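Local structure of alpha-glucosidase (Bacteroides thetaiotaomicron, 5XFM) at residues M460-A471 against T506-Q515; Y40-L50 against R261-L269. The protein hydrolyses glycosidic bonds as a family 97 glycoside hydrolase, acting as a bifunctional beta-L-arabinopyranosidase and alpha-galactosidase. The protein carries 1 engineered substitution. All coordinates share one frame; numbering follows the deposited sequence.

The two contacts sit in different parts of the chain, their centres about 35 Å apart and their nearest atoms about 13 Å apart, so they do not touch. Contact 2 comes first along the sequence and is complete before contact 1 begins. It joins strands 39-44 and 47-59 of one antiparallel sheet to strand 256-266 of another, inside the N-terminal family region. Contact 1 belongs to the glycoside hydrolase 97 region, whose parallel strands form the TIM-barrel part; there helices 458-462, 464-468 and 470-474 meet strand 506-507 and helix 512-521. Contact 2 thus packs two sheets face to face, while contact 1 ties two parts of the barrel region together by polar side chains, beginning two residues after the calcium ligand Glu458.

Contact 1: M460-A471 against T506-Q515; sequences MVFNQHFCDEEA and TTRRTTDVFQ
Gln464 and Glu470 carry a largely polar contact in the TIM-barrel region, where the short helices that begin with the calcium ligand Glu458 receive the chain running from strand 506-507 into helix 512-521. The amide of Gln464 pairs with both the N-H and the C=O of Thr507: OE1 takes the N-H at 2.9 Å from Thr507 N, in the carbonyl plane and on a lone pair, while NE2 gives to Thr507 O. The bend at chi2 (62°) swings this amide across to the strand. NE2 also donates to Asp468 OD1, which Arg509 NE meets at 3.0 Å in a salt bridge with the carboxylate and guanidinium nearly coplanar. Shortening Gln464 to an alanine removes the amide and is likely to leave the Thr507 N-H and carbonyl without these mates, and Asp468 OD1 with one donor fewer.

Nearby, Thr506 OG1 gives to Met460 O at 2.7 Å. Further along, the extended side chain of Glu470 reaches two donors: Thr510 OG1 at 2.6 Å from OE1, above the carboxylate plane, and Gln515 NE2 at 2.7 Å from OE2, on the syn side. Gln515 NE2 also donates to Thr510 OG1, and a water links Glu470 OE1 to Cys467 O and Arg509 N. Beside this network the Phe514 ring packs against Ala471. These donors probably stabilise the buried Glu470 carboxylate by hydrogen bonding, and gripping both oxygens is likely to limit its rotation.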
loop_
_atom_site.group_PDB
_atom_site.type_symbol
_atom_site.label_atom_id
_atom_site.label_comp_id
_atom_site.label_asym_id
_atom_site.label_seq_id
_atom_site.Cartn_x
_atom_site.Cartn_y
_atom_site.Cartn_z
ATOM N N MET A 460 8.533 16.253 0.862
ATOM C CA MET A 460 8.896 17.143 1.956
ATOM C C MET A 460 10.206 17.860 1.631
ATOM O O MET A 460 10.400 19.009 2.017
ATOM C CB MET A 460 9.016 16.381 3.274
ATOM C CG MET A 460 7.702 15.798 3.790
ATOM S SD MET A 460 7.972 14.790 5.262
ATOM C CE MET A 460 8.929 15.940 6.260
ATOM N N VAL A 461 11.107 17.184 0.923
ATOM C CA VAL A 461 12.335 17.838 0.484
ATOM C C VAL A 461 11.993 18.871 -0.579
ATOM O O VAL A 461 12.586 19.953 -0.624
ATOM C CB VAL A 461 13.379 16.838 -0.066
ATOM C CG1 VAL A 461 14.689 17.554 -0.371
ATOM C CG2 VAL A 461 13.613 15.721 0.928
ATOM N N PHE A 462 11.022 18.543 -1.430
ATOM C CA PHE A 462 10.713 19.408 -2.561
ATOM C C PHE A 462 9.957 20.669 -2.153
ATOM O O PHE A 462 10.197 21.742 -2.698
ATOM C CB PHE A 462 9.890 18.654 -3.607
ATOM C CG PHE A 462 10.591 17.466 -4.198
ATOM C CD1 PHE A 462 11.972 17.419 -4.266
ATOM C CD2 PHE A 462 9.860 16.401 -4.706
ATOM C CE1 PHE A 462 12.615 16.322 -4.815
ATOM C CE2 PHE A 462 10.498 15.306 -5.256
ATOM C CZ PHE A 462 11.876 15.266 -5.309
ATOM N N ASN A 463 9.054 20.539 -1.188
ATOM C CA ASN A 463 8.068 21.585 -0.937
ATOM C C ASN A 463 7.683 21.673 0.535
ATOM O O ASN A 463 7.327 20.673 1.158
ATOM C CB ASN A 463 6.828 21.326 -1.812
ATOM C CG ASN A 463 5.781 22.446 -1.742
ATOM O OD1 ASN A 463 5.711 23.215 -0.782
ATOM N ND2 ASN A 463 4.949 22.522 -2.773
ATOM N N GLN A 464 7.746 22.889 1.071
ATOM C CA GLN A 464 7.426 23.173 2.468
ATOM C C GLN A 464 6.004 22.757 2.830
ATOM O O GLN A 464 5.721 22.412 3.979
ATOM C CB GLN A 464 7.600 24.669 2.754
ATOM C CG GLN A 464 7.385 25.051 4.211
ATOM C CD GLN A 464 8.388 24.386 5.128
ATOM O OE1 GLN A 464 9.574 24.285 4.803
ATOM N NE2 GLN A 464 7.918 23.915 6.276
ATOM N N HIS A 465 5.113 22.823 1.844
ATOM C CA HIS A 465 3.725 22.417 2.021
ATOM C C HIS A 465 3.649 21.014 2.606
ATOM O O HIS A 465 2.944 20.784 3.583
ATOM C CB HIS A 465 2.966 22.476 0.684
ATOM C CG HIS A 465 1.592 21.874 0.734
ATOM N ND1 HIS A 465 0.530 22.483 1.370
ATOM C CD2 HIS A 465 1.108 20.715 0.227
ATOM C CE1 HIS A 465 -0.547 21.729 1.250
ATOM N NE2 HIS A 465 -0.223 20.650 0.560
ATOM N N PHE A 466 4.415 20.090 2.030
ATOM C CA PHE A 466 4.358 18.699 2.462
ATOM C C PHE A 466 5.064 18.470 3.802
ATOM O O PHE A 466 4.813 17.470 4.474
ATOM C CB PHE A 466 4.934 17.787 1.374
ATOM C CG PHE A 466 4.094 17.752 0.132
ATOM C CD1 PHE A 466 2.821 17.191 0.157
ATOM C CD2 PHE A 466 4.567 18.279 -1.058
ATOM C CE1 PHE A 466 2.037 17.164 -0.983
ATOM C CE2 PHE A 466 3.791 18.256 -2.203
ATOM C CZ PHE A 466 2.524 17.696 -2.166
ATOM N N CYS A 467 5.940 19.390 4.192
ATOM C CA CYS A 467 6.445 19.411 5.563
ATOM C C CYS A 467 5.337 19.816 6.529
ATOM O O CYS A 467 5.232 19.271 7.628
ATOM C CB CYS A 467 7.632 20.370 5.716
ATOM S SG CYS A 467 9.202 19.759 5.082
ATOM N N ASP A 468 4.535 20.799 6.122
ATOM C CA ASP A 468 3.459 21.307 6.963
ATOM C C ASP A 468 2.348 20.268 7.097
ATOM O O ASP A 468 1.633 20.239 8.098
ATOM C CB ASP A 468 2.893 22.623 6.407
ATOM C CG ASP A 468 3.913 23.766 6.419
ATOM O OD1 ASP A 468 4.941 23.666 7.122
ATOM O OD2 ASP A 468 3.673 24.782 5.735
ATOM N N GLU A 469 2.221 19.410 6.089
ATOM C CA GLU A 469 1.152 18.414 6.039
ATOM C C GLU A 469 1.589 17.036 6.519
ATOM O O GLU A 469 0.777 16.104 6.564
ATOM C CB GLU A 469 0.621 18.292 4.607
ATOM C CG GLU A 469 -0.039 19.535 4.055
ATOM C CD GLU A 469 -1.452 19.707 4.565
ATOM O OE1 GLU A 469 -2.307 18.866 4.210
ATOM O OE2 GLU A 469 -1.708 20.670 5.320
ATOM N N GLU A 470 2.861 16.909 6.888
ATOM C CA GLU A 470 3.426 15.603 7.226
ATOM C C GLU A 470 2.606 14.816 8.240
ATOM O O GLU A 470 2.293 13.633 8.022
ATOM C CB GLU A 470 4.851 15.749 7.758
ATOM C CG GLU A 470 5.442 14.407 8.169
ATOM C CD GLU A 470 6.777 14.521 8.868
ATOM O OE1 GLU A 470 7.116 15.628 9.343
ATOM O OE2 GLU A 470 7.478 13.493 8.959
ATOM N N ALA A 471 2.263 15.464 9.347
ATOM C CA ALA A 471 1.560 14.783 10.429
ATOM C C ALA A 471 0.195 14.266 9.975
ATOM O O ALA A 471 -0.173 13.137 10.265
ATOM C CB ALA A 471 1.416 15.709 11.626
ATOM N N THR A 506 13.813 23.019 2.897
ATOM C CA THR A 506 12.584 23.022 3.679
ATOM C C THR A 506 12.860 22.747 5.157
ATOM O O THR A 506 13.961 22.339 5.539
ATOM C CB THR A 506 11.570 21.999 3.142
ATOM O OG1 THR A 506 12.161 20.700 3.165
ATOM C CG2 THR A 506 11.169 22.330 1.708
ATOM N N THR A 507 11.847 22.981 5.981
ATOM C CA THR A 507 11.972 22.876 7.428
ATOM C C THR A 507 11.008 21.834 7.986
ATOM O O THR A 507 9.791 21.966 7.827
ATOM C CB THR A 507 11.704 24.242 8.105
ATOM O OG1 THR A 507 12.629 25.213 7.598
ATOM C CG2 THR A 507 11.869 24.149 9.615
ATOM N N ARG A 508 11.551 20.796 8.622
ATOM C CA ARG A 508 10.724 19.806 9.295
ATOM C C ARG A 508 9.872 20.461 10.377
ATOM O O ARG A 508 10.369 21.279 11.145
ATOM C CB ARG A 508 11.582 18.703 9.909
ATOM C CG ARG A 508 10.781 17.724 10.765
ATOM C CD ARG A 508 11.596 16.508 11.180
ATOM N NE ARG A 508 12.944 16.832 11.644
ATOM C CZ ARG A 508 13.404 16.546 12.860
ATOM N NH1 ARG A 508 12.617 15.941 13.737
ATOM N NH2 ARG A 508 14.649 16.859 13.198
ATOM N N ARG A 509 8.592 20.093 10.428
ATOM C CA ARG A 509 7.650 20.670 11.383
ATOM C C ARG A 509 7.356 19.749 12.555
ATOM O O ARG A 509 6.733 20.160 13.536
ATOM C CB ARG A 509 6.340 21.020 10.683
ATOM C CG ARG A 509 6.500 22.027 9.573
ATOM C CD ARG A 509 7.123 23.304 10.107
ATOM N NE ARG A 509 6.919 24.411 9.180
ATOM C CZ ARG A 509 7.642 25.525 9.170
ATOM N NH1 ARG A 509 8.630 25.688 10.041
ATOM N NH2 ARG A 509 7.371 26.475 8.284
ATOM N N THR A 510 7.814 18.507 12.450
ATOM C CA THR A 510 7.549 17.489 13.457
ATOM C C THR A 510 8.780 17.211 14.315
ATOM O O THR A 510 9.891 17.594 13.962
ATOM C CB THR A 510 7.090 16.179 12.803
ATOM O OG1 THR A 510 8.009 15.829 11.761
ATOM C CG2 THR A 510 5.700 16.336 12.209
ATOM N N THR A 511 8.573 16.542 15.443
ATOM C CA THR A 511 9.656 16.272 16.384
ATOM C C THR A 511 10.446 15.002 16.060
ATOM O O THR A 511 10.020 14.176 15.248
ATOM C CB THR A 511 9.121 16.175 17.813
ATOM O OG1 THR A 511 8.256 15.034 17.925
ATOM C CG2 THR A 511 8.341 17.429 18.160
ATOM N N ASP A 512 11.600 14.856 16.704
ATOM C CA ASP A 512 12.431 13.679 16.509
ATOM C C ASP A 512 11.677 12.419 16.914
ATOM O O ASP A 512 11.721 11.408 16.212
ATOM C CB ASP A 512 13.732 13.788 17.308
ATOM C CG ASP A 512 14.616 14.928 16.839
ATOM O OD1 ASP A 512 14.252 15.593 15.849
ATOM O OD2 ASP A 512 15.681 15.151 17.457
ATOM N N VAL A 513 10.970 12.486 18.035
ATOM C CA VAL A 513 10.254 11.316 18.531
ATOM C C VAL A 513 9.095 10.979 17.590
ATOM O O VAL A 513 8.789 9.806 17.378
ATOM C CB VAL A 513 9.744 11.526 19.972
ATOM C CG1 VAL A 513 8.925 10.334 20.421
ATOM C CG2 VAL A 513 10.923 11.696 20.915
ATOM N N PHE A 514 8.473 12.003 17.008
ATOM C CA PHE A 514 7.518 11.802 15.915
ATOM C C PHE A 514 8.142 10.934 14.820
ATOM O O PHE A 514 7.558 9.943 14.380
ATOM C CB PHE A 514 7.063 13.147 15.335
ATOM C CG PHE A 514 6.104 13.026 14.174
ATOM C CD1 PHE A 514 6.562 12.735 12.894
ATOM C CD2 PHE A 514 4.744 13.236 14.359
ATOM C CE1 PHE A 514 5.685 12.622 11.833
ATOM C CE2 PHE A 514 3.858 13.130 13.296
ATOM C CZ PHE A 514 4.329 12.821 12.033
ATOM N N GLN A 515 9.324 11.338 14.373
ATOM C CA GLN A 515 10.038 10.626 13.318
ATOM C C GLN A 515 10.354 9.186 13.683
ATOM O O GLN A 515 10.247 8.298 12.839
ATOM C CB GLN A 515 11.331 11.367 12.951
ATOM C CG GLN A 515 11.094 12.749 12.380
ATOM C CD GLN A 515 10.366 12.676 11.045
ATOM O OE1 GLN A 515 10.715 11.871 10.180
ATOM N NE2 GLN A 515 9.356 13.520 10.872
HETATM O O HOH W 1 14.632 20.979 0.771
HETATM O O HOH W 2 7.274 18.168 8.957
HETATM O O HOH W 3 5.177 26.752 6.449
#

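Contact 2: Y40-L50 against R261-L269; sequences YSVSYNGKTML and RTITVGDHL
Tyr44 lays its ring over Gly266, whose CA sits 4.0 Å from the ring centroid and only 5° off the normal, a CH-pi contact squarely over the face. CG of Tyr44 stands anti to the backbone N (chi1 -168°), which carries the ring out over the end of strand 261-266, where CE1 also comes to 3.6 Å from Asp267 N. At the root of the side chain, Tyr44 CB meets Val265 CG2. Met49 reaches that same methyl, its CE 3.7 Å from Val265 CG2, with the chain folded back at chi2 and chi3. Farther along, Leu50 and Ile263 meet tip to tip, CD1 to CG2 at 3.8 Å, and Ile263 CD1 lies 3.6 Å from Tyr40 OH.

The two segments belong to facing antiparallel sheets, a beta-sandwich arrangement consistent with the galactose mutarotase-like N-terminal region: the axes of strands 40-44 and 261-266 run 33° apart and 7.6 Å from each other at closest approach.

Around this apolar layer, the backbone sets the positions. The backbone N of Met49 and that of Leu50 both donate to Val42 O in a classic beta bulge, which brings both side chains round toward strand 261-266. A type I' turn from Tyr44 to Lys47 reverses the chain beyond Tyr44. The hydroxyl of Tyr40 is tied to Gly145 O on strand 136-147, and Phe146 of that strand touches Tyr40, Leu50 and Ile263. Val207 of strand 206-212 also packs against Ile263.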
loop_
_atom_site.group_PDB
_atom_site.type_symbol
_atom_site.label_atom_id
_atom_site.label_comp_id
_atom_site.label_asym_id
_atom_site.label_seq_id
_atom_site.Cartn_x
_atom_site.Cartn_y
_atom_site.Cartn_z
ATOM N N TYR A 40 -26.060 -5.765 -4.810
ATOM C CA TYR A 40 -25.838 -6.341 -3.492
ATOM C C TYR A 40 -25.938 -5.227 -2.461
ATOM O O TYR A 40 -25.909 -4.053 -2.817
ATOM C CB TYR A 40 -24.475 -7.034 -3.416
ATOM C CG TYR A 40 -23.309 -6.073 -3.433
ATOM C CD1 TYR A 40 -22.889 -5.493 -4.622
ATOM C CD2 TYR A 40 -22.622 -5.754 -2.268
ATOM C CE1 TYR A 40 -21.828 -4.614 -4.655
ATOM C CE2 TYR A 40 -21.556 -4.875 -2.291
ATOM C CZ TYR A 40 -21.166 -4.309 -3.488
ATOM O OH TYR A 40 -20.112 -3.432 -3.525
ATOM N N SER A 41 -26.090 -5.587 -1.193
ATOM C CA SER A 41 -26.045 -4.594 -0.122
ATOM C C SER A 41 -25.316 -5.171 1.084
ATOM O O SER A 41 -25.237 -6.388 1.249
ATOM C CB SER A 41 -27.448 -4.136 0.275
ATOM O OG SER A 41 -28.156 -5.179 0.915
ATOM N N VAL A 42 -24.758 -4.294 1.911
ATOM C CA VAL A 42 -23.958 -4.722 3.051
ATOM C C VAL A 42 -24.384 -4.062 4.351
ATOM O O VAL A 42 -24.559 -2.845 4.422
ATOM C CB VAL A 42 -22.456 -4.434 2.818
ATOM C CG1 VAL A 42 -21.634 -4.791 4.054
ATOM C CG2 VAL A 42 -21.960 -5.189 1.595
ATOM N N SER A 43 -24.543 -4.876 5.385
ATOM C CA SER A 43 -24.863 -4.374 6.712
ATOM C C SER A 43 -23.858 -4.870 7.746
ATOM O O SER A 43 -23.248 -5.928 7.570
ATOM C CB SER A 43 -26.285 -4.791 7.096
ATOM O OG SER A 43 -26.302 -6.100 7.641
ATOM N N TYR A 44 -23.682 -4.101 8.817
ATOM C CA TYR A 44 -22.832 -4.508 9.931
ATOM C C TYR A 44 -23.522 -4.171 11.242
ATOM O O TYR A 44 -23.889 -3.019 11.465
ATOM C CB TYR A 44 -21.462 -3.827 9.865
ATOM C CG TYR A 44 -20.465 -4.442 10.823
ATOM C CD1 TYR A 44 -20.344 -3.981 12.128
ATOM C CD2 TYR A 44 -19.665 -5.507 10.427
ATOM C CE1 TYR A 44 -19.442 -4.555 13.008
ATOM C CE2 TYR A 44 -18.767 -6.082 11.294
ATOM C CZ TYR A 44 -18.657 -5.607 12.582
ATOM O OH TYR A 44 -17.753 -6.198 13.440
ATOM N N ASN A 45 -23.662 -5.170 12.114
ATOM C CA ASN A 45 -24.491 -5.064 13.321
ATOM C C ASN A 45 -25.866 -4.444 13.082
ATOM O O ASN A 45 -26.370 -3.696 13.918
ATOM C CB ASN A 45 -23.762 -4.265 14.407
ATOM C CG ASN A 45 -22.766 -5.104 15.177
ATOM O OD1 ASN A 45 -22.878 -6.330 15.229
ATOM N ND2 ASN A 45 -21.784 -4.450 15.782
ATOM N N GLY A 46 -26.474 -4.769 11.946
ATOM C CA GLY A 46 -27.825 -4.325 11.648
ATOM C C GLY A 46 -27.908 -2.938 11.039
ATOM O O GLY A 46 -28.980 -2.490 10.631
ATOM N N LYS A 47 -26.771 -2.259 10.953
ATOM C CA LYS A 47 -26.728 -0.956 10.311
ATOM C C LYS A 47 -26.300 -1.084 8.861
ATOM O O LYS A 47 -25.386 -1.842 8.540
ATOM C CB LYS A 47 -25.792 -0.001 11.056
ATOM C CG LYS A 47 -26.149 0.225 12.520
ATOM C CD LYS A 47 -27.544 0.835 12.656
ATOM C CE LYS A 47 -27.766 1.998 11.689
ATOM N NZ LYS A 47 -29.009 2.766 11.994
ATOM N N THR A 48 -27.000 -0.368 7.986
ATOM C CA THR A 48 -26.658 -0.331 6.573
ATOM C C THR A 48 -25.300 0.343 6.391
ATOM O O THR A 48 -25.096 1.484 6.821
ATOM C CB THR A 48 -27.724 0.431 5.746
ATOM O OG1 THR A 48 -29.026 -0.106 6.011
ATOM C CG2 THR A 48 -27.429 0.325 4.253
ATOM N N MET A 49 -24.380 -0.364 5.743
ATOM C CA MET A 49 -23.040 0.154 5.501
ATOM C C MET A 49 -22.852 0.415 4.014
ATOM O O MET A 49 -22.269 1.426 3.608
ATOM C CB MET A 49 -21.996 -0.829 6.021
ATOM C CG MET A 49 -22.193 -1.187 7.480
ATOM S SD MET A 49 -22.019 0.255 8.540
ATOM C CE MET A 49 -20.238 0.435 8.554
ATOM N N LEU A 50 -23.352 -0.506 3.198
ATOM C CA LEU A 50 -23.484 -0.250 1.774
ATOM C C LEU A 50 -24.928 -0.477 1.393
ATOM O O LEU A 50 -25.505 -1.509 1.726
ATOM C CB LEU A 50 -22.584 -1.169 0.943
ATOM C CG LEU A 50 -21.103 -0.825 0.780
ATOM C CD1 LEU A 50 -20.330 -1.287 2.001
ATOM C CD2 LEU A 50 -20.554 -1.490 -0.477
ATOM N N ARG A 261 -12.724 -7.591 -5.681
ATOM C CA ARG A 261 -13.166 -6.310 -5.141
ATOM C C ARG A 261 -13.282 -6.481 -3.629
ATOM O O ARG A 261 -13.907 -7.440 -3.171
ATOM C CB ARG A 261 -14.521 -5.936 -5.719
ATOM C CG ARG A 261 -14.638 -6.119 -7.221
ATOM C CD ARG A 261 -13.744 -5.189 -7.955
ATOM N NE ARG A 261 -13.645 -5.467 -9.386
ATOM C CZ ARG A 261 -12.498 -5.403 -10.058
ATOM N NH1 ARG A 261 -11.366 -5.117 -9.421
ATOM N NH2 ARG A 261 -12.470 -5.658 -11.354
ATOM N N THR A 262 -12.717 -5.568 -2.848
ATOM C CA THR A 262 -12.675 -5.773 -1.404
ATOM C C THR A 262 -13.366 -4.671 -0.606
ATOM O O THR A 262 -13.205 -3.476 -0.876
ATOM C CB THR A 262 -11.224 -5.902 -0.900
ATOM O OG1 THR A 262 -10.566 -4.632 -0.993
ATOM C CG2 THR A 262 -10.455 -6.936 -1.735
ATOM N N ILE A 263 -14.126 -5.096 0.398
ATOM C CA ILE A 263 -14.835 -4.198 1.293
ATOM C C ILE A 263 -14.516 -4.529 2.749
ATOM O O ILE A 263 -14.949 -5.555 3.267
ATOM C CB ILE A 263 -16.355 -4.289 1.096
ATOM C CG1 ILE A 263 -16.715 -4.224 -0.389
ATOM C CG2 ILE A 263 -17.066 -3.202 1.891
ATOM C CD1 ILE A 263 -18.181 -4.523 -0.669
ATOM N N THR A 264 -13.737 -3.677 3.403
ATOM C CA THR A 264 -13.418 -3.876 4.809
ATOM C C THR A 264 -14.360 -3.017 5.636
ATOM O O THR A 264 -14.335 -1.799 5.544
ATOM C CB THR A 264 -11.958 -3.503 5.113
ATOM O OG1 THR A 264 -11.086 -4.312 4.319
ATOM C CG2 THR A 264 -11.639 -3.702 6.589
ATOM N N VAL A 265 -15.208 -3.638 6.436
ATOM C CA VAL A 265 -16.278 -2.890 7.087
ATOM C C VAL A 265 -16.279 -3.171 8.587
ATOM O O VAL A 265 -16.004 -4.290 9.011
ATOM C CB VAL A 265 -17.646 -3.212 6.442
ATOM C CG1 VAL A 265 -17.738 -4.682 6.107
ATOM C CG2 VAL A 265 -18.814 -2.764 7.331
ATOM N N GLY A 266 -16.563 -2.152 9.392
ATOM C CA GLY A 266 -16.695 -2.366 10.823
ATOM C C GLY A 266 -17.408 -1.226 11.516
ATOM O O GLY A 266 -17.716 -0.222 10.891
ATOM N N ASP A 267 -17.697 -1.388 12.801
ATOM C CA ASP A 267 -18.256 -0.288 13.570
ATOM C C ASP A 267 -17.132 0.531 14.190
ATOM O O ASP A 267 -17.374 1.577 14.784
ATOM C CB ASP A 267 -19.198 -0.803 14.664
ATOM C CG ASP A 267 -18.542 -1.845 15.557
ATOM O OD1 ASP A 267 -17.418 -2.297 15.231
ATOM O OD2 ASP A 267 -19.134 -2.183 16.605
ATOM N N HIS A 268 -15.904 0.043 14.037
ATOM C CA HIS A 268 -14.714 0.724 14.540
ATOM C C HIS A 268 -13.575 0.729 13.521
ATOM O O HIS A 268 -13.644 0.067 12.487
ATOM C CB HIS A 268 -14.235 0.079 15.846
ATOM C CG HIS A 268 -15.225 0.172 16.966
ATOM N ND1 HIS A 268 -15.742 -0.939 17.599
ATOM C CD2 HIS A 268 -15.783 1.245 17.574
ATOM C CE1 HIS A 268 -16.583 -0.554 18.541
ATOM N NE2 HIS A 268 -16.627 0.767 18.546
ATOM N N LEU A 269 -12.527 1.485 13.822
ATOM C CA LEU A 269 -11.386 1.610 12.930
ATOM C C LEU A 269 -10.480 0.378 12.965
ATOM O O LEU A 269 -9.668 0.179 12.060
ATOM C CB LEU A 269 -10.589 2.873 13.275
ATOM C CG LEU A 269 -11.160 4.169 12.683
ATOM C CD1 LEU A 269 -10.542 5.394 13.328
ATOM C CD2 LEU A 269 -10.942 4.198 11.174
#